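Local coordinates for dehalogenase-like hydrolase (Ralstonia solanacearum, PDB 3UMB), which probably catalyses the hydrolytic dehalogenation of small (S)-2-haloalkanoic acids to the corresponding (R)-2-hydroxyalkanoic acids, releasing halide, at residues A[36-47]-A[68-79]. Numbering follows the deposited sequence.
With MG (magnesium ion), chain H; MG (magnesium ion), chain I.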
loop_
_atom_site.group_PDB
_atom_site.type_symbol
_atom_site.label_atom_id
_atom_site.label_comp_id
_atom_site.label_asym_id
_atom_site.label_seq_id
_atom_site.Cartn_x
_atom_site.Cartn_y
_atom_site.Cartn_z
ATOM N N LEU A 36 -8.245 -14.076 -7.813
ATOM C CA LEU A 36 -8.410 -12.824 -8.532
ATOM C C LEU A 36 -8.867 -11.712 -7.587
ATOM O O LEU A 36 -8.372 -10.579 -7.674
ATOM C CB LEU A 36 -9.427 -12.949 -9.672
ATOM C CG LEU A 36 -9.760 -11.705 -10.490
ATOM C CD1 LEU A 36 -8.511 -11.010 -11.002
ATOM C CD2 LEU A 36 -10.680 -11.997 -11.693
ATOM N N SER A 37 -9.825 -12.054 -6.714
ATOM C CA SER A 37 -10.560 -11.053 -5.979
ATOM C C SER A 37 -9.607 -10.516 -4.926
ATOM O O SER A 37 -9.442 -9.309 -4.808
ATOM C CB SER A 37 -11.893 -11.598 -5.419
ATOM O OG SER A 37 -11.705 -12.272 -4.200
ATOM N N VAL A 38 -8.909 -11.413 -4.241
ATOM C CA VAL A 38 -7.801 -11.003 -3.387
ATOM C C VAL A 38 -6.738 -10.125 -4.087
ATOM O O VAL A 38 -6.434 -9.032 -3.582
ATOM C CB VAL A 38 -7.085 -12.188 -2.746
ATOM C CG1 VAL A 38 -5.975 -11.669 -1.848
ATOM C CG2 VAL A 38 -8.075 -13.046 -1.916
ATOM N N LEU A 39 -6.161 -10.594 -5.216
ATOM C CA LEU A 39 -5.101 -9.841 -5.899
ATOM C C LEU A 39 -5.609 -8.489 -6.364
ATOM O O LEU A 39 -4.905 -7.504 -6.279
ATOM C CB LEU A 39 -4.491 -10.619 -7.074
ATOM C CG LEU A 39 -3.345 -9.977 -7.835
ATOM C CD1 LEU A 39 -2.242 -9.543 -6.875
ATOM C CD2 LEU A 39 -2.845 -10.919 -8.975
ATOM N N TRP A 40 -6.864 -8.458 -6.792
ATOM C CA TRP A 40 -7.497 -7.266 -7.323
ATOM C C TRP A 40 -7.712 -6.165 -6.274
ATOM O O TRP A 40 -7.405 -4.989 -6.526
ATOM C CB TRP A 40 -8.819 -7.677 -7.904
ATOM C CG TRP A 40 -9.567 -6.636 -8.604
ATOM C CD1 TRP A 40 -9.135 -5.416 -9.024
ATOM C CD2 TRP A 40 -10.906 -6.762 -9.014
ATOM N NE1 TRP A 40 -10.158 -4.747 -9.671
ATOM C CE2 TRP A 40 -11.262 -5.561 -9.665
ATOM C CE3 TRP A 40 -11.882 -7.775 -8.851
ATOM C CZ2 TRP A 40 -12.545 -5.346 -10.177
ATOM C CZ3 TRP A 40 -13.151 -7.567 -9.373
ATOM C CH2 TRP A 40 -13.476 -6.352 -10.022
ATOM N N ARG A 41 -8.201 -6.562 -5.102
ATOM C CA ARG A 41 -8.367 -5.643 -3.973
ATOM C C ARG A 41 -7.006 -5.120 -3.495
ATOM O O ARG A 41 -6.839 -3.918 -3.297
ATOM C CB ARG A 41 -9.144 -6.320 -2.841
ATOM C CG ARG A 41 -9.376 -5.476 -1.565
ATOM C CD ARG A 41 -10.151 -4.138 -1.822
ATOM N NE ARG A 41 -10.285 -3.358 -0.580
ATOM C CZ ARG A 41 -10.620 -2.059 -0.523
ATOM N NH1 ARG A 41 -10.867 -1.356 -1.639
ATOM N NH2 ARG A 41 -10.694 -1.441 0.657
ATOM N N ASP A 42 -6.034 -6.019 -3.350
ATOM C CA ASP A 42 -4.664 -5.633 -3.030
ATOM C C ASP A 42 -4.161 -4.549 -3.969
ATOM O O ASP A 42 -3.730 -3.492 -3.526
ATOM C CB ASP A 42 -3.707 -6.821 -3.133
ATOM C CG ASP A 42 -2.256 -6.484 -2.670
ATOM O OD1 ASP A 42 -2.059 -6.240 -1.438
ATOM O OD2 ASP A 42 -1.318 -6.485 -3.535
ATOM N N ARG A 43 -4.179 -4.815 -5.263
ATOM C CA ARG A 43 -3.603 -3.840 -6.216
ATOM C C ARG A 43 -4.445 -2.581 -6.324
ATOM O O ARG A 43 -3.909 -1.500 -6.518
ATOM C CB ARG A 43 -3.281 -4.455 -7.592
ATOM C CG ARG A 43 -2.077 -5.410 -7.512
ATOM C CD ARG A 43 -0.828 -4.649 -7.075
ATOM N NE ARG A 43 0.397 -5.169 -7.676
ATOM C CZ ARG A 43 1.159 -6.141 -7.143
ATOM N NH1 ARG A 43 2.291 -6.526 -7.737
ATOM N NH2 ARG A 43 0.815 -6.760 -6.013
ATOM N N GLN A 44 -5.760 -2.703 -6.112
ATOM C CA GLN A 44 -6.613 -1.512 -6.164
ATOM C C GLN A 44 -6.166 -0.503 -5.106
ATOM O O GLN A 44 -5.913 0.652 -5.392
ATOM C CB GLN A 44 -8.087 -1.904 -6.037
ATOM C CG GLN A 44 -9.056 -0.775 -5.868
ATOM C CD GLN A 44 -10.416 -1.260 -5.387
ATOM O OE1 GLN A 44 -10.497 -1.949 -4.374
ATOM N NE2 GLN A 44 -11.485 -0.955 -6.157
ATOM N N ILE A 45 -5.995 -0.990 -3.897
ATOM C CA ILE A 45 -5.547 -0.183 -2.817
ATOM C C ILE A 45 -4.077 0.206 -2.976
ATOM O O ILE A 45 -3.741 1.341 -2.801
ATOM C CB ILE A 45 -5.906 -0.853 -1.506
ATOM C CG1 ILE A 45 -7.417 -0.787 -1.326
ATOM C CG2 ILE A 45 -5.259 -0.145 -0.313
ATOM C CD1 ILE A 45 -7.971 0.700 -1.254
ATOM N N ASP A 46 -3.213 -0.718 -3.352
ATOM C CA ASP A 46 -1.831 -0.387 -3.564
ATOM C C ASP A 46 -1.718 0.792 -4.513
ATOM O O ASP A 46 -0.929 1.699 -4.258
ATOM C CB ASP A 46 -1.088 -1.557 -4.178
ATOM C CG ASP A 46 -0.806 -2.648 -3.187
ATOM O OD1 ASP A 46 -1.133 -2.433 -1.984
ATOM O OD2 ASP A 46 -0.285 -3.709 -3.646
ATOM N N TYR A 47 -2.487 0.764 -5.620
ATOM C CA TYR A 47 -2.404 1.796 -6.643
ATOM C C TYR A 47 -2.882 3.148 -6.153
ATOM O O TYR A 47 -2.292 4.146 -6.510
ATOM C CB TYR A 47 -3.125 1.396 -7.939
ATOM C CG TYR A 47 -2.462 0.276 -8.760
ATOM C CD1 TYR A 47 -1.167 -0.216 -8.461
ATOM C CD2 TYR A 47 -3.093 -0.259 -9.873
ATOM C CE1 TYR A 47 -0.565 -1.261 -9.231
ATOM C CE2 TYR A 47 -2.493 -1.300 -10.650
ATOM C CZ TYR A 47 -1.236 -1.772 -10.328
ATOM O OH TYR A 47 -0.665 -2.756 -11.110
ATOM N N THR A 68 -9.616 1.038 -10.490
ATOM C CA THR A 68 -10.157 -0.299 -10.226
ATOM C C THR A 68 -10.014 -1.154 -11.524
ATOM O O THR A 68 -9.738 -2.324 -11.486
ATOM C CB THR A 68 -11.590 -0.229 -9.662
ATOM O OG1 THR A 68 -11.562 0.346 -8.353
ATOM C CG2 THR A 68 -12.244 -1.604 -9.575
ATOM N N VAL A 69 -10.169 -0.532 -12.672
ATOM C CA VAL A 69 -9.970 -1.200 -13.960
ATOM C C VAL A 69 -8.489 -1.601 -14.083
ATOM O O VAL A 69 -8.188 -2.768 -14.275
ATOM C CB VAL A 69 -10.455 -0.257 -15.102
ATOM C CG1 VAL A 69 -10.021 -0.748 -16.479
ATOM C CG2 VAL A 69 -12.001 -0.081 -15.010
ATOM N N ASP A 70 -7.584 -0.633 -13.874
ATOM C CA ASP A 70 -6.141 -0.897 -13.848
ATOM C C ASP A 70 -5.796 -2.097 -12.963
ATOM O O ASP A 70 -5.071 -2.993 -13.375
ATOM C CB ASP A 70 -5.376 0.311 -13.338
ATOM C CG ASP A 70 -5.513 1.502 -14.222
ATOM O OD1 ASP A 70 -5.904 1.278 -15.373
ATOM O OD2 ASP A 70 -5.274 2.652 -13.758
ATOM N N ALA A 71 -6.270 -2.094 -11.733
ATOM C CA ALA A 71 -5.935 -3.174 -10.808
ATOM C C ALA A 71 -6.487 -4.505 -11.325
ATOM O O ALA A 71 -5.836 -5.543 -11.190
ATOM C CB ALA A 71 -6.455 -2.904 -9.377
ATOM N N LEU A 72 -7.704 -4.485 -11.865
ATOM C CA LEU A 72 -8.339 -5.712 -12.342
ATOM C C LEU A 72 -7.557 -6.300 -13.520
ATOM O O LEU A 72 -7.372 -7.514 -13.613
ATOM C CB LEU A 72 -9.769 -5.423 -12.808
ATOM C CG LEU A 72 -10.480 -6.564 -13.569
ATOM C CD1 LEU A 72 -10.722 -7.701 -12.573
ATOM C CD2 LEU A 72 -11.754 -6.083 -14.209
ATOM N N ARG A 73 -7.185 -5.417 -14.442
ATOM C CA ARG A 73 -6.305 -5.741 -15.552
ATOM C C ARG A 73 -4.948 -6.288 -15.153
ATOM O O ARG A 73 -4.492 -7.319 -15.708
ATOM C CB ARG A 73 -6.081 -4.531 -16.429
ATOM C CG ARG A 73 -7.313 -4.155 -17.232
ATOM C CD ARG A 73 -7.126 -2.909 -18.086
ATOM N NE ARG A 73 -8.373 -2.626 -18.837
ATOM C CZ ARG A 73 -8.705 -1.455 -19.390
ATOM N NH1 ARG A 73 -7.909 -0.395 -19.297
ATOM N NH2 ARG A 73 -9.856 -1.336 -20.030
ATOM N N TYR A 74 -4.259 -5.607 -14.230
ATOM C CA TYR A 74 -2.995 -6.169 -13.749
ATOM C C TYR A 74 -3.269 -7.577 -13.167
ATOM O O TYR A 74 -2.538 -8.538 -13.461
ATOM C CB TYR A 74 -2.314 -5.308 -12.693
ATOM C CG TYR A 74 -1.137 -6.018 -12.094
ATOM C CD1 TYR A 74 0.127 -5.834 -12.618
ATOM C CD2 TYR A 74 -1.289 -6.857 -11.009
ATOM C CE1 TYR A 74 1.227 -6.488 -12.112
ATOM C CE2 TYR A 74 -0.199 -7.528 -10.462
ATOM C CZ TYR A 74 1.077 -7.337 -11.046
ATOM O OH TYR A 74 2.201 -7.983 -10.570
ATOM N N ALA A 75 -4.298 -7.697 -12.326
ATOM C CA ALA A 75 -4.514 -8.981 -11.607
ATOM C C ALA A 75 -4.773 -10.135 -12.620
ATOM O O ALA A 75 -4.317 -11.257 -12.448
ATOM C CB ALA A 75 -5.651 -8.857 -10.636
ATOM N N CYS A 76 -5.467 -9.829 -13.708
ATOM C CA CYS A 76 -5.771 -10.871 -14.689
ATOM C C CYS A 76 -4.532 -11.298 -15.480
ATOM O O CYS A 76 -4.356 -12.482 -15.669
ATOM C CB CYS A 76 -6.914 -10.445 -15.606
ATOM S SG CYS A 76 -8.523 -10.576 -14.737
ATOM N N ALA A 77 -3.699 -10.334 -15.878
ATOM C CA ALA A 77 -2.444 -10.553 -16.568
ATOM C C ALA A 77 -1.541 -11.409 -15.731
ATOM O O ALA A 77 -1.020 -12.402 -16.218
ATOM C CB ALA A 77 -1.727 -9.190 -16.915
ATOM N N ARG A 78 -1.399 -11.053 -14.458
ATOM C CA ARG A 78 -0.558 -11.789 -13.489
ATOM C C ARG A 78 -1.030 -13.223 -13.262
ATOM O O ARG A 78 -0.244 -14.124 -13.075
ATOM C CB ARG A 78 -0.548 -11.011 -12.172
ATOM C CG ARG A 78 -0.055 -11.686 -10.899
ATOM C CD ARG A 78 1.461 -11.528 -10.635
ATOM N NE ARG A 78 1.769 -11.957 -9.260
ATOM C CZ ARG A 78 1.846 -11.142 -8.181
ATOM N NH1 ARG A 78 1.721 -9.811 -8.261
ATOM N NH2 ARG A 78 2.089 -11.679 -6.992
ATOM N N LEU A 79 -2.349 -13.411 -13.244
ATOM C CA LEU A 79 -2.952 -14.668 -12.878
ATOM C C LEU A 79 -3.276 -15.462 -14.135
ATOM O O LEU A 79 -3.911 -16.522 -14.058
ATOM C CB LEU A 79 -4.242 -14.417 -12.074
ATOM C CG LEU A 79 -4.168 -14.111 -10.569
ATOM C CD1 LEU A 79 -5.566 -13.854 -10.040
ATOM C CD2 LEU A 79 -3.471 -15.267 -9.819
HETATM MG MG MG H . -0.697 -4.801 -0.264
HETATM MG MG MG I . 0.348 -13.271 -17.930
HETATM O O HOH W 1 0.548 -6.105 -1.799
HETATM O O HOH W 2 -2.280 -5.858 1.140
#
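Segments 36-47 and 68-79, from helices 33-54 and 64-78, cross obliquely at 134° between their directions, closer to antiparallel than parallel, the axes of 36-47 and 68-78 approaching to 8.2 Å. The small Ala-71 permits this spacing: its methyl sits as a knob among Trp-40, Arg-43, Gln-44 and Tyr-47, with CB 3.3 Å from Gln-44 N. Trp-40 answers as a knob among Thr-68, Ala-71, Leu-72 and Ala-75. With CG anti to the backbone N (chi1 -175°), its indole lies against the Thr-68 to Leu-72 turn, where Leu-72 CD1 lies over the six-membered ring, 3.6 Å from the centroid, a CH-pi contact. Its edge is used too: Trp-40 NE1 donates to Thr-68 O (3.1 Å), which also accepts from Leu-72 N on the opposite face of the carbonyl plane. Beside it, Gln-44 NE2 donates a hydrogen bond to Thr-68 OG1 (2.6 Å), in the amide plane, and Arg-41 NH1 donates to Gln-44 OE1 from above the carbonyl plane. The pair belongs to the helical cap inserted into the Rossmann-like core of this HAD-family dehalogenase. Leu-36 and Leu-39 fit around the small Ala-75; Leu-79, just past the helix end, sets CD1 against Leu-36 CA and CG near Leu-39 CD2. On the dimer-facing side, Tyr-74 CE2 lies over one face of the Arg-43 guanidinium, the two planes 21° apart. Arg-43 also approaches Arg-78, a like-charge proximity probably eased by Asp-42 and Glu-206 of the second subunit, both salt-bridged to Arg-43. Glu-206 also binds Tyr-47 OH, while Asp-42 OD1 coordinates a magnesium ion (2.3 Å) shared with Asp-42 of the second subunit.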